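Local coordinates for phosphate-binding protein PstS 2 (Streptococcus pneumoniae, PDB 4H1X), which probably captures phosphate outside the cell membrane as the solute-binding lipoprotein of the PstSACB ABC transporter, which imports phosphate, at residues 167-172 with 226-231; 195-200 with 210-215; 28-33 with 248-253. All coordinates share one frame; numbering follows the deposited sequence. Where two conformers were deposited one is given.

Interaction 1: 167-172 with 226-231; sequences SSLMEK and AIALDG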
loop_
_atom_site.group_PDB
_atom_site.type_symbol
_atom_site.label_atom_id
_atom_site.label_comp_id
_atom_site.label_asym_id
_atom_site.label_seq_id
_atom_site.Cartn_x
_atom_site.Cartn_y
_atom_site.Cartn_z
ATOM N N SER A 167 3.222 7.055 -4.328
ATOM C CA SER A 167 3.163 8.288 -5.131
ATOM C C SER A 167 1.906 9.130 -4.930
ATOM O O SER A 167 2.027 10.344 -4.747
ATOM C CB SER A 167 3.318 7.966 -6.611
ATOM O OG SER A 167 4.593 7.392 -6.831
ATOM N N SER A 168 0.704 8.509 -4.989
ATOM C CA SER A 168 -0.547 9.260 -4.855
ATOM C C SER A 168 -0.611 9.968 -3.509
ATOM O O SER A 168 -0.891 11.165 -3.482
ATOM C CB SER A 168 -1.770 8.369 -5.051
ATOM O OG SER A 168 -2.919 9.198 -5.039
ATOM N N LEU A 169 -0.295 9.244 -2.420
ATOM C CA LEU A 169 -0.306 9.808 -1.077
ATOM C C LEU A 169 0.750 10.919 -0.939
ATOM O O LEU A 169 0.462 11.965 -0.338
ATOM C CB LEU A 169 -0.086 8.727 -0.017
ATOM C CG LEU A 169 -0.034 9.263 1.437
ATOM C CD1 LEU A 169 -1.341 10.008 1.823
ATOM C CD2 LEU A 169 0.266 8.150 2.416
HETATM N N MSE A 170 1.955 10.702 -1.502
HETATM C CA MSE A 170 3.022 11.703 -1.474
HETATM C C MSE A 170 2.550 12.982 -2.167
HETATM O O MSE A 170 2.811 14.072 -1.658
HETATM C CB MSE A 170 4.287 11.142 -2.139
HETATM C CG MSE A 170 5.482 12.031 -1.977
HETATM SE SE MSE A 170 5.778 12.509 -0.061
HETATM C CE MSE A 170 6.025 10.910 0.706
ATOM N N GLU A 171 1.817 12.847 -3.303
ATOM C CA GLU A 171 1.256 13.981 -4.043
ATOM C C GLU A 171 0.322 14.791 -3.113
ATOM O O GLU A 171 0.418 16.016 -3.064
ATOM C CB GLU A 171 0.525 13.488 -5.309
ATOM C CG GLU A 171 1.469 13.100 -6.445
ATOM C CD GLU A 171 1.030 12.038 -7.446
ATOM O OE1 GLU A 171 -0.192 11.851 -7.652
ATOM O OE2 GLU A 171 1.929 11.422 -8.063
ATOM N N LYS A 172 -0.552 14.099 -2.342
ATOM C CA LYS A 172 -1.486 14.784 -1.412
ATOM C C LYS A 172 -0.684 15.556 -0.331
ATOM O O LYS A 172 -1.020 16.694 0.029
ATOM C CB LYS A 172 -2.462 13.776 -0.746
ATOM C CG LYS A 172 -3.374 12.971 -1.708
ATOM C CD LYS A 172 -4.345 13.867 -2.463
ATOM C CE LYS A 172 -5.356 13.040 -3.235
ATOM N NZ LYS A 172 -6.161 13.905 -4.130
ATOM N N ALA A 226 7.559 4.894 8.774
ATOM C CA ALA A 226 6.263 4.547 8.161
ATOM C C ALA A 226 5.288 5.721 8.297
ATOM O O ALA A 226 4.850 6.038 9.407
ATOM C CB ALA A 226 5.687 3.286 8.795
ATOM N N ILE A 227 4.959 6.366 7.174
ATOM C CA ILE A 227 4.035 7.508 7.138
ATOM C C ILE A 227 2.582 7.013 7.059
ATOM O O ILE A 227 1.663 7.773 7.316
ATOM C CB ILE A 227 4.359 8.503 5.996
ATOM C CG1 ILE A 227 4.185 7.878 4.597
ATOM C CG2 ILE A 227 5.738 9.111 6.197
ATOM C CD1 ILE A 227 4.125 8.903 3.371
ATOM N N ALA A 228 2.379 5.753 6.701
ATOM C CA ALA A 228 1.045 5.165 6.594
ATOM C C ALA A 228 1.128 3.660 6.558
ATOM O O ALA A 228 2.163 3.097 6.162
ATOM C CB ALA A 228 0.350 5.652 5.319
ATOM N N LEU A 229 0.017 3.011 6.920
ATOM C CA LEU A 229 -0.153 1.569 6.782
ATOM C C LEU A 229 -1.241 1.359 5.768
ATOM O O LEU A 229 -2.292 2.016 5.819
ATOM C CB LEU A 229 -0.478 0.863 8.106
ATOM C CG LEU A 229 0.549 1.001 9.229
ATOM C CD1 LEU A 229 0.061 0.259 10.461
ATOM C CD2 LEU A 229 1.910 0.477 8.806
ATOM N N ASP A 230 -0.956 0.515 4.794
ATOM C CA ASP A 230 -1.898 0.242 3.733
ATOM C C ASP A 230 -2.390 -1.174 3.890
ATOM O O ASP A 230 -1.627 -2.107 3.660
ATOM C CB ASP A 230 -1.231 0.456 2.361
ATOM C CG ASP A 230 -2.124 0.111 1.181
ATOM O OD1 ASP A 230 -3.300 0.576 1.158
ATOM O OD2 ASP A 230 -1.667 -0.647 0.298
ATOM N N GLY A 231 -3.631 -1.324 4.339
ATOM C CA GLY A 231 -4.216 -2.647 4.483
ATOM C C GLY A 231 -4.835 -3.053 3.154
ATOM O O GLY A 231 -5.160 -2.194 2.314
#
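The methyl CD2 of Leu169 touches two residues of 226-231, lying 3.8 Å from Ala228 CB and 4.0 Å from Ile227 CD1. Ile227 CD1 in turn meets a second side chain of the helix, the methyl CE of Met170, a selenomethionine here, at 3.8 Å. Leu169 and Ile227 run past one another in opposite directions, whereas Met170 crosses Ile227 at about a right angle. Met170 sets off past 226-231 rather than straight at it; bends at chi2 (52°) and chi3 (60°) bring CE to the isoleucine. No hydrogen bond links the two segments, and all four touching residues are buried. Contacts of this kind pack a helix against a sheet, here helix 164-180 of a periplasmic-binding-protein fold against the long strand 223-236. That strand turns a corner at Ile227, where a classic beta bulge sets Ile227 and Ala228 both opposite Phe106, and both side chains set off toward the helix. Farther out, Ile108 of strand 103-110 touches both Met170 and Ile227, while Phe121 and Ile125 of helix 116-126 reach Met170 and Ile227 respectively. Beyond the bulge, Asp230 OD2 forms a salt bridge with Arg104 NE.

Interaction 2: 195-200 with 210-215; sequences AGITAV and VSRELT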
loop_
_atom_site.group_PDB
_atom_site.type_symbol
_atom_site.label_atom_id
_atom_site.label_comp_id
_atom_site.label_asym_id
_atom_site.label_seq_id
_atom_site.Cartn_x
_atom_site.Cartn_y
_atom_site.Cartn_z
ATOM N N ALA A 195 14.711 1.589 -6.668
ATOM C CA ALA A 195 15.224 2.801 -7.331
ATOM C C ALA A 195 15.195 4.027 -6.395
ATOM O O ALA A 195 16.126 4.821 -6.422
ATOM C CB ALA A 195 14.450 3.090 -8.611
ATOM N N GLY A 196 14.198 4.102 -5.516
ATOM C CA GLY A 196 14.095 5.168 -4.519
ATOM C C GLY A 196 15.227 5.094 -3.496
ATOM O O GLY A 196 15.851 6.111 -3.164
ATOM N N ILE A 197 15.495 3.883 -2.973
ATOM C CA ILE A 197 16.593 3.682 -2.003
ATOM C C ILE A 197 17.929 4.098 -2.651
ATOM O O ILE A 197 18.710 4.852 -2.055
ATOM C CB ILE A 197 16.621 2.192 -1.530
ATOM C CG1 ILE A 197 15.382 1.890 -0.681
ATOM C CG2 ILE A 197 17.921 1.875 -0.757
ATOM C CD1 ILE A 197 15.050 0.417 -0.544
ATOM N N THR A 198 18.188 3.599 -3.875
ATOM C CA THR A 198 19.417 3.908 -4.618
ATOM C C THR A 198 19.559 5.442 -4.819
ATOM O O THR A 198 20.640 5.984 -4.579
ATOM C CB THR A 198 19.428 3.144 -5.928
ATOM O OG1 THR A 198 19.492 1.743 -5.630
ATOM C CG2 THR A 198 20.603 3.529 -6.833
ATOM N N ALA A 199 18.459 6.126 -5.197
ATOM C CA ALA A 199 18.451 7.570 -5.453
ATOM C C ALA A 199 18.836 8.331 -4.194
ATOM O O ALA A 199 19.632 9.264 -4.275
ATOM C CB ALA A 199 17.078 8.012 -5.949
ATOM N N VAL A 200 18.354 7.882 -3.020
ATOM C CA VAL A 200 18.689 8.560 -1.761
ATOM C C VAL A 200 20.193 8.372 -1.470
ATOM O O VAL A 200 20.881 9.340 -1.174
ATOM C CB VAL A 200 17.805 8.082 -0.577
ATOM C CG1 VAL A 200 18.355 8.569 0.764
ATOM C CG2 VAL A 200 16.362 8.540 -0.745
ATOM N N VAL A 210 9.307 3.770 -0.199
ATOM C CA VAL A 210 9.479 2.307 -0.165
ATOM C C VAL A 210 8.197 1.711 0.408
ATOM O O VAL A 210 7.861 2.005 1.548
ATOM C CB VAL A 210 10.750 1.954 0.672
ATOM C CG1 VAL A 210 10.926 0.432 0.793
ATOM C CG2 VAL A 210 12.014 2.597 0.072
ATOM N N SER A 211 7.474 0.879 -0.366
ATOM C CA SER A 211 6.182 0.335 0.107
ATOM C C SER A 211 6.332 -1.083 0.702
ATOM O O SER A 211 5.465 -1.942 0.515
ATOM C CB SER A 211 5.174 0.327 -1.045
ATOM O OG SER A 211 5.804 -0.233 -2.187
ATOM N N ARG A 212 7.418 -1.310 1.445
ATOM C CA ARG A 212 7.721 -2.600 2.076
ATOM C C ARG A 212 8.803 -2.392 3.105
ATOM O O ARG A 212 9.355 -1.291 3.190
ATOM C CB ARG A 212 8.215 -3.606 1.005
ATOM C CG ARG A 212 9.415 -3.109 0.190
ATOM C CD ARG A 212 10.083 -4.180 -0.669
ATOM N NE ARG A 212 11.070 -3.625 -1.611
ATOM C CZ ARG A 212 12.308 -3.252 -1.276
ATOM N NH1 ARG A 212 12.722 -3.353 -0.021
ATOM N NH2 ARG A 212 13.141 -2.770 -2.200
ATOM N N GLU A 213 9.130 -3.435 3.863
ATOM C CA GLU A 213 10.230 -3.350 4.816
ATOM C C GLU A 213 11.528 -3.256 4.013
ATOM O O GLU A 213 11.595 -3.784 2.895
ATOM C CB GLU A 213 10.218 -4.582 5.748
ATOM C CG GLU A 213 11.094 -4.458 6.987
ATOM C CD GLU A 213 11.171 -5.688 7.878
ATOM O OE1 GLU A 213 10.391 -6.643 7.657
ATOM O OE2 GLU A 213 12.049 -5.715 8.771
ATOM N N LEU A 214 12.536 -2.573 4.546
ATOM C CA LEU A 214 13.839 -2.488 3.866
ATOM C C LEU A 214 14.654 -3.698 4.291
ATOM O O LEU A 214 14.517 -4.147 5.421
ATOM C CB LEU A 214 14.573 -1.205 4.281
ATOM C CG LEU A 214 14.240 0.088 3.518
ATOM C CD1 LEU A 214 12.890 0.620 3.922
ATOM C CD2 LEU A 214 15.281 1.140 3.822
ATOM N N THR A 215 15.511 -4.205 3.426
ATOM C CA THR A 215 16.412 -5.308 3.781
ATOM C C THR A 215 17.532 -4.748 4.646
ATOM O O THR A 215 17.809 -3.543 4.550
ATOM C CB THR A 215 16.992 -5.950 2.507
ATOM O OG1 THR A 215 17.882 -5.024 1.873
ATOM C CG2 THR A 215 15.917 -6.449 1.548
#
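Arg212 NH1 donates to the backbone oxygen of Glu213, with 3.2 Å between Arg212 NH1 and Glu213 O and an N-H...O angle of 146°, and it also forms a salt bridge with Glu218 OE1. The carbonyl oxygen lies nearly in the guanidinium plane. Held this way, the arginine presents NH2 to Ile197 of helix 193-202, whose CD1 is 4.1 Å from Arg212 NH2; the two side chains cross at about a right angle. Val210 CG1 lies over one guanidinium face, 4.2 Å above its plane and offset toward the rim, so apolar groups border the guanidinium while NH1 pairs with Glu218.

Ile197 carries the helix side of the contact. Its CG1 presses on Val210 CG2 at 3.5 Å, a close fit for two aliphatic carbons, and its CD1 continues toward Leu214, with Ile197 CD1 4.2 Å from Leu214 CG. CG1 lies beside the backbone N (chi1 -68°) and anti to the carbonyl carbon, which sends the ethyl branch toward the loop. The loop that follows strand 207-210 ends at Thr215, the N-cap of helix 216-219, and Glu218 of that helix also accepts a hydrogen bond from Thr215 N. Helix 193-202 thus packs on the end of strand 207-210 and the loop beyond it, and Val109 of the neighbouring strand 103-110 touches Val210 and Leu214.

Interaction 3: 28-33 with 248-253; sequences EITGIL and AELADV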
loop_
_atom_site.group_PDB
_atom_site.type_symbol
_atom_site.label_atom_id
_atom_site.label_comp_id
_atom_site.label_asym_id
_atom_site.label_seq_id
_atom_site.Cartn_x
_atom_site.Cartn_y
_atom_site.Cartn_z
ATOM N N GLU A 28 2.992 -10.896 -3.062
ATOM C CA GLU A 28 4.169 -11.071 -2.190
ATOM C C GLU A 28 3.733 -11.557 -0.781
ATOM O O GLU A 28 4.257 -12.556 -0.282
ATOM C CB GLU A 28 4.981 -9.766 -2.085
ATOM C CG GLU A 28 6.198 -9.841 -1.167
ATOM C CD GLU A 28 7.211 -10.929 -1.476
ATOM O OE1 GLU A 28 7.593 -11.078 -2.661
ATOM O OE2 GLU A 28 7.634 -11.626 -0.524
ATOM N N ILE A 29 2.792 -10.837 -0.152
ATOM C CA ILE A 29 2.324 -11.147 1.205
ATOM C C ILE A 29 1.709 -12.569 1.309
ATOM O O ILE A 29 1.996 -13.281 2.278
ATOM C CB ILE A 29 1.343 -10.050 1.739
ATOM C CG1 ILE A 29 2.050 -8.669 1.830
ATOM C CG2 ILE A 29 0.777 -10.441 3.126
ATOM C CD1 ILE A 29 1.074 -7.454 1.853
ATOM N N THR A 30 0.881 -12.981 0.334
ATOM C CA THR A 30 0.251 -14.314 0.345
ATOM C C THR A 30 1.223 -15.448 -0.079
ATOM O O THR A 30 0.886 -16.624 0.072
ATOM C CB THR A 30 -0.983 -14.327 -0.587
ATOM O OG1 THR A 30 -0.549 -13.957 -1.889
ATOM C CG2 THR A 30 -2.110 -13.420 -0.096
ATOM N N GLY A 31 2.380 -15.089 -0.640
ATOM C CA GLY A 31 3.375 -16.051 -1.105
ATOM C C GLY A 31 3.121 -16.628 -2.488
ATOM O O GLY A 31 3.739 -17.635 -2.863
ATOM N N ILE A 32 2.199 -15.984 -3.255
ATOM C CA ILE A 32 1.837 -16.371 -4.622
ATOM C C ILE A 32 2.982 -15.964 -5.553
ATOM O O ILE A 32 3.183 -16.602 -6.581
ATOM C CB ILE A 32 0.469 -15.729 -5.008
ATOM C CG1 ILE A 32 -0.692 -16.484 -4.331
ATOM C CG2 ILE A 32 0.245 -15.645 -6.527
ATOM C CD1 ILE A 32 -1.933 -15.664 -4.188
ATOM N N LEU A 33 3.728 -14.912 -5.178
ATOM C CA LEU A 33 4.888 -14.408 -5.907
ATOM C C LEU A 33 6.100 -15.029 -5.234
ATOM O O LEU A 33 6.436 -14.648 -4.108
ATOM C CB LEU A 33 4.928 -12.862 -5.875
ATOM C CG LEU A 33 6.097 -12.154 -6.589
ATOM C CD1 LEU A 33 6.032 -12.340 -8.100
ATOM C CD2 LEU A 33 6.104 -10.676 -6.273
ATOM N N ALA A 248 -3.777 -19.912 4.070
ATOM C CA ALA A 248 -3.557 -21.047 3.158
ATOM C C ALA A 248 -4.625 -21.079 2.087
ATOM O O ALA A 248 -4.299 -21.200 0.903
ATOM C CB ALA A 248 -3.569 -22.367 3.921
ATOM N N GLU A 249 -5.907 -20.967 2.504
ATOM C CA GLU A 249 -7.037 -20.964 1.585
ATOM C C GLU A 249 -6.925 -19.786 0.656
ATOM O O GLU A 249 -7.147 -19.954 -0.534
ATOM C CB GLU A 249 -8.366 -20.884 2.332
ATOM C CG GLU A 249 -8.894 -22.220 2.811
ATOM C CD GLU A 249 -10.158 -22.138 3.641
ATOM O OE1 GLU A 249 -10.385 -21.101 4.309
ATOM O OE2 GLU A 249 -10.920 -23.129 3.634
ATOM N N LEU A 250 -6.556 -18.599 1.201
ATOM C CA LEU A 250 -6.417 -17.378 0.414
ATOM C C LEU A 250 -5.443 -17.581 -0.743
ATOM O O LEU A 250 -5.780 -17.272 -1.893
ATOM C CB LEU A 250 -5.960 -16.186 1.291
ATOM C CG LEU A 250 -5.967 -14.813 0.602
ATOM C CD1 LEU A 250 -7.362 -14.487 0.008
ATOM C CD2 LEU A 250 -5.520 -13.727 1.565
ATOM N N ALA A 251 -4.249 -18.114 -0.440
ATOM C CA ALA A 251 -3.247 -18.364 -1.473
ATOM C C ALA A 251 -3.741 -19.442 -2.457
ATOM O O ALA A 251 -3.565 -19.275 -3.666
ATOM C CB ALA A 251 -1.926 -18.759 -0.849
ATOM N N ASP A 252 -4.439 -20.495 -1.947
ATOM C CA ASP A 252 -5.028 -21.560 -2.769
ATOM C C ASP A 252 -6.046 -20.996 -3.773
ATOM O O ASP A 252 -6.047 -21.391 -4.942
ATOM C CB ASP A 252 -5.706 -22.612 -1.892
ATOM C CG ASP A 252 -4.769 -23.608 -1.237
ATOM O OD1 ASP A 252 -3.530 -23.477 -1.421
ATOM O OD2 ASP A 252 -5.273 -24.522 -0.530
ATOM N N VAL A 253 -6.898 -20.064 -3.315
ATOM C CA VAL A 253 -7.915 -19.456 -4.173
ATOM C C VAL A 253 -7.249 -18.587 -5.267
ATOM O O VAL A 253 -7.548 -18.773 -6.455
ATOM C CB VAL A 253 -8.966 -18.660 -3.338
ATOM C CG1 VAL A 253 -9.868 -17.815 -4.237
ATOM C CG2 VAL A 253 -9.824 -19.612 -2.482
#
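A Schellman motif ends helix 21-30, and the turn it forms rests against helix 247-254. Thr30 and Ile32 flank Gly31 in it; the positive phi of Gly31 (83°) takes the chain out of the helix, and Gly31 N bonds back to Glu28 O. The backbones come close at Thr30 and Ala251, whose CA atoms are 5.7 Å apart, an approach that the small alanine side chain probably permits. Ala251 CB sits 3.6 Å from Thr30 O, so a methyl group, rather than a hydrogen-bond donor of the second helix, lies next to this carbonyl oxygen.

Thr30 and Ile32 reach the second helix at neighbouring positions. The methyl CG2 of Thr30 meets Leu250 CD2 at 3.8 Å, the two side chains crossing at about a right angle. Thr30 CG2 is anti to the carbonyl carbon, while chi1 of 58° puts OG1 between the backbone N and C, where it bonds to Phe26 O one turn earlier; the threonine thereby offers a methyl to Leu250 and keeps its hydroxyl with its own helix. The contact joins parts of the chain far apart in sequence, the first and last helices of the modelled chain, in a periplasmic-binding-protein fold, with more than 200 residues between them.

Ile32 packs on the backbone of Ala251: its CD1 lies 4.0 Å from Ala251 O and equally far from Ala251 CA, and its CG1 is 4.3 Å from Ala251 CB. Ala251 O itself is hydrogen-bonded to Ser255 OG, just past the end of that helix. Behind the interface, Phe26 of helix 21-30 touches both Ile32 and Leu250, and Leu102 packs on Leu250 as well.

The three contacts are nested along the chain: interaction 3 joins its early and late parts, interaction 1 closes a shorter loop inside that span, and interaction 2 lies within the loop of interaction 1. In space, interactions 1 and 2 are neighbours, with centres about 14 Å apart, whereas the centre of interaction 3 lies about 24 Å from each of theirs. None touches another. Strands 223-236 and 207-210, used by interactions 1 and 2, both pair with strand 103-110 in the large mixed sheet, so helices 164-180 and 193-202 pack against connected strands. Interaction 3 instead brings together helices near the two chain ends, tying the early part of the chain to the late part that holds interactions 1 and 2.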